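Local coordinates for protein Polyphosphate:AMP phosphotransferase (Meiothermus ruber H328, PDB 5O6M) that uses inorganic polyphosphate as phosphate donor to convert AMP to ADP and ADP to ATP, and also accepts other nucleoside mono- and diphosphates, at residues T95-E98 against L99-Y103; N232-R235 against N236-V239; R178-E181 against R182-P186; V111-K114 against G115-V118. The protein carries 1 engineered substitution. All blocks are in the same frame, centred on the assembly; numbering follows the deposited sequence.

Interaction 1 (T95-E98 against L99-Y103); sequences TEQE and LARDY. With PO4 (phosphate ion), chain B.
A capping box opens the one-turn helix 96-99 beside the nucleotide pocket, and the first helical bond across it runs from Leu99 N to Thr95 O (2.9 Å). Thr95 is the N-cap. Its hydroxyl OG1 accepts from Glu98 N at 3.2 Å, while Glu98 OE1 in turn accepts from Thr95 N, met from above the carboxylate plane. The carboxylate reaches back because Glu98 CG stands beside its own backbone N (chi1 -65°). The same OE1 forms a salt bridge with Arg106, a residue of the ATP pocket, so the cap probably also helps to position a pocket residue.

At the far end the helical pattern frays. Ala100 N is shared weakly between Glu96 O and Gln97 O, and Arg101 N reaches Glu98 O only in a weak bond. A side chain takes over: Arg101, bent at chi2 (104°), brings NH1 to 2.9 Å from Gln97 O, which lies in the guanidinium plane. The same group makes a cation-pi contact with Trp105. A phosphate ion lies at the guanidinium edge, where NH2 makes a weak bond to its O2; the place of its O1 is doubtful. A water donates to Glu98 O and to Asp102 O, 2.9 Å from each, bridging helix end and loop.

Both ends of so short a helix thus rely on groups other than helical backbone partners: hydroxyl and carboxylate serve the starting N-H groups, guanidinium and water the final carbonyls. The carboxylate near the helix start is probably favoured in its charged form.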
loop_
_atom_site.group_PDB
_atom_site.type_symbol
_atom_site.label_atom_id
_atom_site.label_comp_id
_atom_site.label_asym_id
_atom_site.label_seq_id
_atom_site.Cartn_x
_atom_site.Cartn_y
_atom_site.Cartn_z
ATOM N N THR D 95 10.989 2.507 9.284
ATOM C CA THR D 95 10.111 2.217 10.404
ATOM C C THR D 95 10.238 0.742 10.786
ATOM O O THR D 95 10.815 -0.067 10.055
ATOM C CB THR D 95 8.664 2.565 10.055
ATOM O OG1 THR D 95 8.183 1.670 9.044
ATOM C CG2 THR D 95 8.581 3.987 9.531
ATOM N N GLU D 96 9.682 0.384 11.946
ATOM C CA GLU D 96 9.721 -1.018 12.356
ATOM C C GLU D 96 8.945 -1.888 11.377
ATOM O O GLU D 96 9.347 -3.020 11.083
ATOM C CB GLU D 96 9.180 -1.181 13.776
ATOM C CG GLU D 96 9.581 -2.503 14.438
ATOM C CD GLU D 96 8.723 -3.688 14.018
ATOM O OE1 GLU D 96 7.529 -3.490 13.708
ATOM O OE2 GLU D 96 9.251 -4.820 13.995
ATOM N N GLN D 97 7.823 -1.375 10.868
ATOM C CA GLN D 97 7.074 -2.088 9.840
ATOM C C GLN D 97 7.938 -2.357 8.610
ATOM O O GLN D 97 7.872 -3.444 8.020
ATOM C CB GLN D 97 5.817 -1.300 9.481
ATOM C CG GLN D 97 4.832 -2.060 8.618
ATOM C CD GLN D 97 3.733 -1.168 8.075
ATOM O OE1 GLN D 97 3.274 -0.250 8.755
ATOM N NE2 GLN D 97 3.293 -1.444 6.849
ATOM N N GLU D 98 8.757 -1.380 8.207
ATOM C CA GLU D 98 9.597 -1.564 7.030
ATOM C C GLU D 98 10.785 -2.477 7.313
ATOM O O GLU D 98 11.208 -3.225 6.426
ATOM C CB GLU D 98 10.080 -0.208 6.502
ATOM C CG GLU D 98 8.957 0.686 5.983
ATOM C CD GLU D 98 9.416 2.090 5.630
ATOM O OE1 GLU D 98 10.453 2.537 6.162
ATOM O OE2 GLU D 98 8.733 2.749 4.817
ATOM N N LEU D 99 11.326 -2.445 8.535
ATOM C CA LEU D 99 12.428 -3.335 8.892
ATOM C C LEU D 99 11.989 -4.786 9.046
ATOM O O LEU D 99 12.837 -5.684 9.011
ATOM C CB LEU D 99 13.097 -2.862 10.185
ATOM C CG LEU D 99 13.881 -1.547 10.126
ATOM C CD1 LEU D 99 14.195 -1.043 11.530
ATOM C CD2 LEU D 99 15.159 -1.711 9.313
ATOM N N ALA D 100 10.690 -5.043 9.217
ATOM C CA ALA D 100 10.227 -6.419 9.347
ATOM C C ALA D 100 10.281 -7.183 8.032
ATOM O O ALA D 100 10.080 -8.404 8.038
ATOM C CB ALA D 100 8.801 -6.446 9.900
ATOM N N ARG D 101 10.540 -6.501 6.919
ATOM C CA ARG D 101 10.780 -7.121 5.624
ATOM C C ARG D 101 12.179 -6.764 5.145
ATOM O O ARG D 101 12.845 -5.880 5.692
ATOM C CB ARG D 101 9.756 -6.666 4.576
ATOM C CG ARG D 101 8.361 -7.194 4.777
ATOM C CD ARG D 101 7.477 -6.101 5.328
ATOM N NE ARG D 101 6.084 -6.517 5.440
ATOM C CZ ARG D 101 5.232 -6.006 6.319
ATOM N NH1 ARG D 101 5.634 -5.066 7.163
ATOM N NH2 ARG D 101 3.977 -6.433 6.354
ATOM N N ASP D 102 12.608 -7.442 4.084
ATOM C CA ASP D 102 13.887 -7.119 3.474
ATOM C C ASP D 102 13.939 -5.637 3.125
ATOM O O ASP D 102 12.912 -4.993 2.893
ATOM C CB ASP D 102 14.109 -7.966 2.220
ATOM C CG ASP D 102 13.102 -7.660 1.126
ATOM O OD1 ASP D 102 12.027 -8.298 1.112
ATOM O OD2 ASP D 102 13.388 -6.783 0.282
ATOM N N TYR D 103 15.155 -5.095 3.092
ATOM C CA TYR D 103 15.326 -3.663 2.886
ATOM C C TYR D 103 14.820 -3.202 1.523
ATOM O O TYR D 103 14.542 -2.009 1.351
ATOM C CB TYR D 103 16.800 -3.296 3.057
ATOM C CG TYR D 103 17.688 -3.960 2.037
ATOM C CD1 TYR D 103 18.095 -5.283 2.194
ATOM C CD2 TYR D 103 18.120 -3.265 0.917
ATOM C CE1 TYR D 103 18.903 -5.895 1.255
ATOM C CE2 TYR D 103 18.928 -3.863 -0.021
ATOM C CZ TYR D 103 19.319 -5.175 0.150
ATOM O OH TYR D 103 20.125 -5.761 -0.794
HETATM P P PO4 B . 3.078 -5.308 9.920
HETATM O O1 PO4 B . 4.070 -4.600 9.035
HETATM O O2 PO4 B . 2.987 -6.749 9.472
HETATM O O3 PO4 B . 3.546 -5.235 11.354
HETATM O O4 PO4 B . 1.724 -4.650 9.793
HETATM O O HOH W 1 11.720 -2.518 3.686
#

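Interaction 2 (N232-R235 against N236-V239). With PO4 (phosphate ion), chain C; PO4 (phosphate ion), chain E.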
loop_
_atom_site.group_PDB
_atom_site.type_symbol
_atom_site.label_atom_id
_atom_site.label_comp_id
_atom_site.label_asym_id
_atom_site.label_seq_id
_atom_site.Cartn_x
_atom_site.Cartn_y
_atom_site.Cartn_z
ATOM N N ASN D 232 26.116 24.892 -8.241
ATOM C CA ASN D 232 24.728 24.528 -8.513
ATOM C C ASN D 232 24.382 24.669 -9.991
ATOM O O ASN D 232 23.716 23.797 -10.564
ATOM C CB ASN D 232 23.791 25.389 -7.671
ATOM C CG ASN D 232 23.848 25.036 -6.208
ATOM O OD1 ASN D 232 24.576 24.130 -5.806
ATOM N ND2 ASN D 232 23.099 25.767 -5.396
ATOM N N TRP D 233 24.809 25.763 -10.627
ATOM C CA TRP D 233 24.448 25.968 -12.027
ATOM C C TRP D 233 24.971 24.833 -12.898
ATOM O O TRP D 233 24.305 24.418 -13.853
ATOM C CB TRP D 233 24.967 27.320 -12.526
ATOM C CG TRP D 233 26.465 27.489 -12.486
ATOM C CD1 TRP D 233 27.204 28.036 -11.475
ATOM C CD2 TRP D 233 27.398 27.135 -13.516
ATOM N NE1 TRP D 233 28.538 28.029 -11.806
ATOM C CE2 TRP D 233 28.684 27.482 -13.054
ATOM C CE3 TRP D 233 27.272 26.550 -14.780
ATOM C CZ2 TRP D 233 29.834 27.266 -13.813
ATOM C CZ3 TRP D 233 28.413 26.336 -15.532
ATOM C CH2 TRP D 233 29.678 26.692 -15.047
ATOM N N TYR D 234 26.160 24.314 -12.583
ATOM C CA TYR D 234 26.707 23.219 -13.375
ATOM C C TYR D 234 26.014 21.905 -13.043
ATOM O O TYR D 234 25.639 21.146 -13.943
ATOM C CB TYR D 234 28.213 23.100 -13.150
ATOM C CG TYR D 234 28.880 22.135 -14.105
ATOM C CD1 TYR D 234 29.044 22.464 -15.447
ATOM C CD2 TYR D 234 29.342 20.903 -13.672
ATOM C CE1 TYR D 234 29.649 21.591 -16.328
ATOM C CE2 TYR D 234 29.952 20.025 -14.547
ATOM C CZ TYR D 234 30.103 20.376 -15.874
ATOM O OH TYR D 234 30.707 19.508 -16.749
ATOM N N ARG D 235 25.838 21.627 -11.750
ATOM C CA ARG D 235 25.091 20.446 -11.332
ATOM C C ARG D 235 23.739 20.389 -12.029
ATOM O O ARG D 235 23.386 19.379 -12.652
ATOM C CB ARG D 235 24.923 20.458 -9.812
ATOM C CG ARG D 235 24.038 19.357 -9.249
ATOM C CD ARG D 235 23.544 19.743 -7.864
ATOM N NE ARG D 235 22.472 20.733 -7.928
ATOM C CZ ARG D 235 22.176 21.581 -6.949
ATOM N NH1 ARG D 235 22.883 21.579 -5.829
ATOM N NH2 ARG D 235 21.178 22.441 -7.098
ATOM N N ASN D 236 22.968 21.475 -11.934
ATOM C CA ASN D 236 21.647 21.511 -12.550
ATOM C C ASN D 236 21.730 21.347 -14.063
ATOM O O ASN D 236 20.913 20.637 -14.660
ATOM C CB ASN D 236 20.938 22.817 -12.188
ATOM C CG ASN D 236 20.729 22.971 -10.694
ATOM O OD1 ASN D 236 20.690 21.986 -9.955
ATOM N ND2 ASN D 236 20.596 24.213 -10.239
ATOM N N TRP D 237 22.702 22.003 -14.708
ATOM C CA TRP D 237 22.816 21.880 -16.160
ATOM C C TRP D 237 23.195 20.459 -16.565
ATOM O O TRP D 237 22.606 19.887 -17.490
ATOM C CB TRP D 237 23.846 22.865 -16.716
ATOM C CG TRP D 237 24.098 22.623 -18.183
ATOM C CD1 TRP D 237 23.355 23.095 -19.229
ATOM C CD2 TRP D 237 25.121 21.800 -18.759
ATOM N NE1 TRP D 237 23.869 22.640 -20.421
ATOM C CE2 TRP D 237 24.952 21.840 -20.160
ATOM C CE3 TRP D 237 26.170 21.042 -18.229
ATOM C CZ2 TRP D 237 25.793 21.154 -21.035
ATOM C CZ3 TRP D 237 27.005 20.359 -19.102
ATOM C CH2 TRP D 237 26.810 20.421 -20.489
ATOM N N LEU D 238 24.191 19.877 -15.891
ATOM C CA LEU D 238 24.687 18.565 -16.295
ATOM C C LEU D 238 23.630 17.489 -16.088
ATOM O O LEU D 238 23.395 16.657 -16.974
ATOM C CB LEU D 238 25.964 18.223 -15.527
ATOM C CG LEU D 238 26.609 16.896 -15.929
ATOM C CD1 LEU D 238 26.828 16.839 -17.435
ATOM C CD2 LEU D 238 27.915 16.687 -15.185
ATOM N N VAL D 239 22.972 17.492 -14.927
ATOM C CA VAL D 239 21.901 16.527 -14.694
ATOM C C VAL D 239 20.815 16.693 -15.746
ATOM O O VAL D 239 20.294 15.709 -16.285
ATOM C CB VAL D 239 21.341 16.667 -13.268
ATOM C CG1 VAL D 239 20.056 15.867 -13.128
ATOM C CG2 VAL D 239 22.370 16.196 -12.247
HETATM P P PO4 C . 25.437 28.665 -7.649
HETATM O O1 PO4 C . 26.336 29.832 -7.989
HETATM O O2 PO4 C . 25.222 27.818 -8.881
HETATM O O3 PO4 C . 24.106 29.182 -7.154
HETATM O O4 PO4 C . 26.090 27.823 -6.578
HETATM P P PO4 E . 20.619 24.754 -4.067
HETATM O O1 PO4 E . 21.313 25.913 -3.392
HETATM O O2 PO4 E . 20.636 24.951 -5.566
HETATM O O3 PO4 E . 19.185 24.682 -3.601
HETATM O O4 PO4 E . 21.333 23.469 -3.719
#
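Arg235 grips the amide oxygen of its neighbour Asn236 side-on with two nitrogens, NE at 3.0 Å and NH2 at 2.9 Å from OD1. The oxygen sits at the edge of the guanidinium group, close to its plane, whereas the amide itself is turned 52° from that plane. A bend at chi3 (76°) lays the arginine alongside the asparagine, with Asn232 CB over one guanidinium face. The outer edge holds a phosphate ion: NH2 donates to its O2 at 3.0 Å and NH1 to its O4 at 3.2 Å, though the ion crowds Asn232 ND2 and its exact place is less sure. A second phosphate lies at the start of helix 232-249, where Trp233 N donates to its O2 at 2.7 Å.

Beneath these groups run regular helical bonds, such as Asn236 N to Asn232 O (2.8 Å). Outward again, Tyr234 spreads between two residues of the next turn. Its CE1 comes to 4.0 Å from Trp237 CE3, the two rings set obliquely, while Leu238 CB lies over one face of the phenol ring, whose OH bonds to Tyr4. Trp233 and Trp237 reach helix 29-53, and Asn236 and Val239 lean on helix 70-77, so the helix is wedged between two others beside strand 224-228.

A leucine in place of Arg235 would probably leave Asn236 OD1 without its two donors, the amide freer to turn, and the phosphate without two of its bonds. Since one oxygen serves both NE and NH2, the amide probably helps to fix the guanidinium's rotation and turn its remaining N-H groups toward the anion.

Interaction 3 (R178-E181 against R182-P186). With PO4 (phosphate ion), chain Y.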
loop_
_atom_site.group_PDB
_atom_site.type_symbol
_atom_site.label_atom_id
_atom_site.label_comp_id
_atom_site.label_asym_id
_atom_site.label_seq_id
_atom_site.Cartn_x
_atom_site.Cartn_y
_atom_site.Cartn_z
ATOM N N ARG D 178 27.589 24.944 3.049
ATOM C CA ARG D 178 26.152 24.731 2.909
ATOM C C ARG D 178 25.509 24.417 4.255
ATOM O O ARG D 178 24.415 24.908 4.554
ATOM C CB ARG D 178 25.889 23.623 1.888
ATOM C CG ARG D 178 26.523 23.928 0.538
ATOM C CD ARG D 178 26.045 23.016 -0.578
ATOM N NE ARG D 178 26.585 23.460 -1.861
ATOM C CZ ARG D 178 26.319 22.889 -3.031
ATOM N NH1 ARG D 178 25.511 21.836 -3.093
ATOM N NH2 ARG D 178 26.858 23.377 -4.142
ATOM N N LEU D 179 26.178 23.618 5.090
ATOM C CA LEU D 179 25.652 23.376 6.428
ATOM C C LEU D 179 25.621 24.666 7.242
ATOM O O LEU D 179 24.626 24.959 7.915
ATOM C CB LEU D 179 26.480 22.305 7.141
ATOM C CG LEU D 179 26.239 20.847 6.737
ATOM C CD1 LEU D 179 27.301 19.937 7.335
ATOM C CD2 LEU D 179 24.850 20.391 7.157
ATOM N N GLN D 180 26.700 25.453 7.187
ATOM C CA GLN D 180 26.715 26.757 7.849
ATOM C C GLN D 180 25.618 27.662 7.303
ATOM O O GLN D 180 24.787 28.181 8.056
ATOM C CB GLN D 180 28.089 27.416 7.691
ATOM C CG GLN D 180 28.315 28.616 8.609
ATOM C CD GLN D 180 28.325 28.252 10.083
ATOM O OE1 GLN D 180 29.327 27.770 10.611
ATOM N NE2 GLN D 180 27.205 28.485 10.758
ATOM N N GLU D 181 25.614 27.879 5.984
ATOM C CA GLU D 181 24.559 28.676 5.371
ATOM C C GLU D 181 23.182 28.149 5.755
ATOM O O GLU D 181 22.226 28.925 5.873
ATOM C CB GLU D 181 24.733 28.683 3.852
ATOM C CG GLU D 181 24.106 29.873 3.139
ATOM C CD GLU D 181 22.593 29.814 3.119
ATOM O OE1 GLU D 181 21.951 30.859 3.365
ATOM O OE2 GLU D 181 22.045 28.722 2.859
ATOM N N ARG D 182 23.066 26.835 5.966
ATOM C CA ARG D 182 21.802 26.261 6.413
ATOM C C ARG D 182 21.411 26.798 7.785
ATOM O O ARG D 182 20.225 27.017 8.060
ATOM C CB ARG D 182 21.919 24.736 6.445
ATOM C CG ARG D 182 20.603 23.973 6.444
ATOM C CD ARG D 182 20.861 22.495 6.163
ATOM N NE ARG D 182 20.957 22.205 4.733
ATOM C CZ ARG D 182 20.665 21.026 4.191
ATOM N NH1 ARG D 182 20.771 20.846 2.879
ATOM N NH2 ARG D 182 20.288 20.020 4.963
ATOM N N LEU D 183 22.397 27.007 8.665
ATOM C CA LEU D 183 22.118 27.623 9.961
ATOM C C LEU D 183 21.872 29.121 9.826
ATOM O O LEU D 183 20.974 29.669 10.474
ATOM C CB LEU D 183 23.262 27.355 10.936
ATOM C CG LEU D 183 23.253 25.974 11.594
ATOM C CD1 LEU D 183 23.234 24.899 10.531
ATOM C CD2 LEU D 183 24.439 25.792 12.528
ATOM N N ASP D 184 22.661 29.802 9.002
ATOM C CA ASP D 184 22.574 31.254 8.856
ATOM C C ASP D 184 21.465 31.687 7.905
ATOM O O ASP D 184 21.664 32.577 7.075
ATOM C CB ASP D 184 23.924 31.806 8.400
ATOM C CG ASP D 184 25.074 31.330 9.262
ATOM O OD1 ASP D 184 24.818 30.784 10.364
ATOM O OD2 ASP D 184 26.238 31.498 8.839
ATOM N N ASN D 185 20.287 31.106 8.038
ATOM C CA ASN D 185 19.178 31.414 7.153
ATOM C C ASN D 185 17.891 30.949 7.816
ATOM O O ASN D 185 17.577 29.749 7.824
ATOM C CB ASN D 185 19.351 30.744 5.788
ATOM C CG ASN D 185 18.284 31.162 4.794
ATOM O OD1 ASN D 185 17.246 31.703 5.173
ATOM N ND2 ASN D 185 18.535 30.911 3.514
ATOM N N PRO D 186 17.131 31.877 8.399
ATOM C CA PRO D 186 15.913 31.482 9.122
ATOM C C PRO D 186 14.948 30.676 8.277
ATOM O O PRO D 186 14.127 29.937 8.835
ATOM C CB PRO D 186 15.305 32.828 9.549
ATOM C CG PRO D 186 15.902 33.836 8.604
ATOM C CD PRO D 186 17.282 33.336 8.312
HETATM P P PO4 Y . 20.392 18.489 0.022
HETATM O O1 PO4 Y . 20.900 19.819 -0.505
HETATM O O2 PO4 Y . 20.232 18.560 1.520
HETATM O O3 PO4 Y . 19.056 18.193 -0.617
HETATM O O4 PO4 Y . 21.357 17.372 -0.310
#
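Gln180 and Asp184 meet twice where helix 172-183 ends. Asp184 N donates to Gln180 O at 2.8 Å, and beside this backbone bond Gln180 NE2 makes a weak one to Asp184 OD1 at 3.3 Å, the two flat groups only 21° apart. One residue on, Glu181 and Asn185 lie side by side pointing the same way, with a weak bond from Asn185 ND2 to Glu181 OE1 (3.4 Å). The carboxylate folds over because the glutamate bends at chi2 (-72°).

The next shell fixes these groups. Glu181 OE2 forms a salt bridge with Lys188, and Asn185 OD1 accepts from Glu187 N. An alanine in place of this glutamate would probably leave Lys188 without its counter-charge and Asn185 ND2 without its weak acceptor, the turn less firmly tied back. Asp184 is the centre of an inverse gamma turn, closed by a weak bond from Asn185 N to Leu183 O, and there the chain leaves the helix.

Two residues earlier, Arg182 N is bonded to Arg178 O at 2.7 Å, and the arginine, bent at chi3, carries its guanidinium to a phosphate ion. Its NH1 donates almost straight to O2 of the ion at 2.7 Å, at the guanidinium edge. That ion is also held by the backbone nitrogens of Gly69, Lys70 and Asp71, the P-loop of this fold. Behind, Leu179 packs on helix 195-201 and Leu183 on Ile264 of a neighbouring subunit.

The helix end is therefore tied by one good backbone bond, reinforced by weak side-chain bonds and an outer ion pair, while Arg182, itself about 5 Å from the bound ATP (side chain to ligand), probably adds positive charge to this anion site.

Interaction 4 (V111-K114 against G115-V118). With PO4 (phosphate ion), chain V.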
loop_
_atom_site.group_PDB
_atom_site.type_symbol
_atom_site.label_atom_id
_atom_site.label_comp_id
_atom_site.label_asym_id
_atom_site.label_seq_id
_atom_site.Cartn_x
_atom_site.Cartn_y
_atom_site.Cartn_z
ATOM N N VAL D 111 8.630 1.849 -7.227
ATOM C CA VAL D 111 9.196 1.925 -8.576
ATOM C C VAL D 111 8.206 2.623 -9.502
ATOM O O VAL D 111 6.990 2.579 -9.257
ATOM C CB VAL D 111 9.562 0.534 -9.118
ATOM C CG1 VAL D 111 10.552 -0.161 -8.195
ATOM C CG2 VAL D 111 8.312 -0.306 -9.316
ATOM N N PRO D 112 8.669 3.268 -10.570
ATOM C CA PRO D 112 7.740 3.960 -11.466
ATOM C C PRO D 112 6.934 2.976 -12.293
ATOM O O PRO D 112 7.412 1.904 -12.671
ATOM C CB PRO D 112 8.665 4.803 -12.353
ATOM C CG PRO D 112 9.943 4.024 -12.381
ATOM C CD PRO D 112 10.071 3.431 -10.996
ATOM N N ARG D 113 5.687 3.355 -12.565
ATOM C CA ARG D 113 4.836 2.592 -13.465
ATOM C C ARG D 113 4.992 3.121 -14.889
ATOM O O ARG D 113 5.685 4.109 -15.141
ATOM C CB ARG D 113 3.380 2.651 -13.005
ATOM C CG ARG D 113 2.779 4.052 -12.966
ATOM C CD ARG D 113 1.278 3.981 -13.224
ATOM N NE ARG D 113 0.987 3.551 -14.589
ATOM C CZ ARG D 113 -0.104 2.879 -14.946
ATOM N NH1 ARG D 113 -1.008 2.549 -14.033
ATOM N NH2 ARG D 113 -0.286 2.528 -16.214
ATOM N N LYS D 114 4.332 2.459 -15.837
ATOM C CA LYS D 114 4.399 2.886 -17.228
ATOM C C LYS D 114 3.896 4.315 -17.383
ATOM O O LYS D 114 2.856 4.686 -16.829
ATOM C CB LYS D 114 3.599 1.935 -18.115
ATOM C CG LYS D 114 4.246 0.572 -18.259
ATOM C CD LYS D 114 3.496 -0.299 -19.237
ATOM C CE LYS D 114 4.241 -1.599 -19.483
ATOM N NZ LYS D 114 3.414 -2.573 -20.251
ATOM N N GLY D 115 4.646 5.120 -18.132
ATOM C CA GLY D 115 4.294 6.503 -18.357
ATOM C C GLY D 115 4.712 7.449 -17.255
ATOM O O GLY D 115 4.431 8.652 -17.351
ATOM N N GLU D 116 5.385 6.953 -16.221
ATOM C CA GLU D 116 5.704 7.737 -15.040
ATOM C C GLU D 116 7.211 7.915 -14.913
ATOM O O GLU D 116 7.993 7.038 -15.290
ATOM C CB GLU D 116 5.147 7.054 -13.778
ATOM C CG GLU D 116 5.278 7.858 -12.495
ATOM C CD GLU D 116 4.855 7.062 -11.268
ATOM O OE1 GLU D 116 4.979 5.818 -11.292
ATOM O OE2 GLU D 116 4.393 7.679 -10.282
ATOM N N LEU D 117 7.607 9.060 -14.372
ATOM C CA LEU D 117 8.991 9.336 -14.017
ATOM C C LEU D 117 9.044 9.525 -12.510
ATOM O O LEU D 117 8.363 10.403 -11.968
ATOM C CB LEU D 117 9.519 10.573 -14.750
ATOM C CG LEU D 117 11.016 10.893 -14.677
ATOM C CD1 LEU D 117 11.374 11.998 -15.660
ATOM C CD2 LEU D 117 11.449 11.287 -13.271
ATOM N N VAL D 118 9.845 8.710 -11.837
ATOM C CA VAL D 118 9.957 8.758 -10.389
ATOM C C VAL D 118 11.372 9.167 -10.016
ATOM O O VAL D 118 12.348 8.668 -10.587
ATOM C CB VAL D 118 9.588 7.410 -9.742
ATOM C CG1 VAL D 118 9.949 7.423 -8.271
ATOM C CG2 VAL D 118 8.103 7.122 -9.927
HETATM P P PO4 V . -1.519 3.173 -10.440
HETATM O O1 PO4 V . -1.626 4.563 -11.025
HETATM O O2 PO4 V . -2.892 2.572 -10.261
HETATM O O3 PO4 V . -0.718 2.293 -11.369
HETATM O O4 PO4 V . -0.826 3.254 -9.101
#
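Backbone bonding between Arg113 and Glu116 defines a type II beta turn that leads into strand 117-121: Glu116 N donates to Arg113 O at 3.1 Å. Gly115 holds the third position with a positive phi of 83°, where a beta carbon would collide with Lys114 O. The chain directions before and after the turn are nearly reversed.

Side chains bond back to this backbone from both ends. Glu116, extended from a CG anti to its N (chi1 -173°), sends OE1 to within 2.9 Å of Arg113 N, an almost straight bond. Its other oxygen, OE2, is taken by a salt bridge to Arg87. Arg113 curls over the turn, and its NE donates to Lys114 O at 3.1 Å, on a lone pair in the carbonyl plane.

Ionic contacts lie outward. Arg113 NH1 reaches a phosphate oxygen, O3, at 2.7 Å; Arg101 of a neighbouring subunit binds the same ion, and Glu96 there forms a salt bridge with Arg113 NH2.

Apolar contact joins the two arms of the turn: Pro112 CB is pressed against Val118 CG2 at a tight 3.4 Å, beside strand 57-64.

With NE spent on the turn, its bond probably restrains the guanidinium of Arg113, which offers the remaining nitrogens to anionic partners at the subunit interface, while Glu116 divides its carboxylate between turn and sheet.

Overall arrangement
From the N terminus the order is interaction 1, interaction 4, interaction 3 and interaction 2, each local and in series, so none nests in or crosses another. Interaction 1 rounds off helix 96-99 after strand 86-90, and interaction 4 closes the turn that feeds strand 117-121. Their centres are 23 Å apart within the chain, yet both face the second subunit, where residues of one meet residues of the other across the interface. Interaction 3 ends helix 172-183, and interaction 2 starts helix 232-249 after the edge strand 224-228. These two touch: Arg178, itself paired with Glu174, approaches Arg235, their NH1 atoms 3.8 Å apart, in a region that binds phosphate.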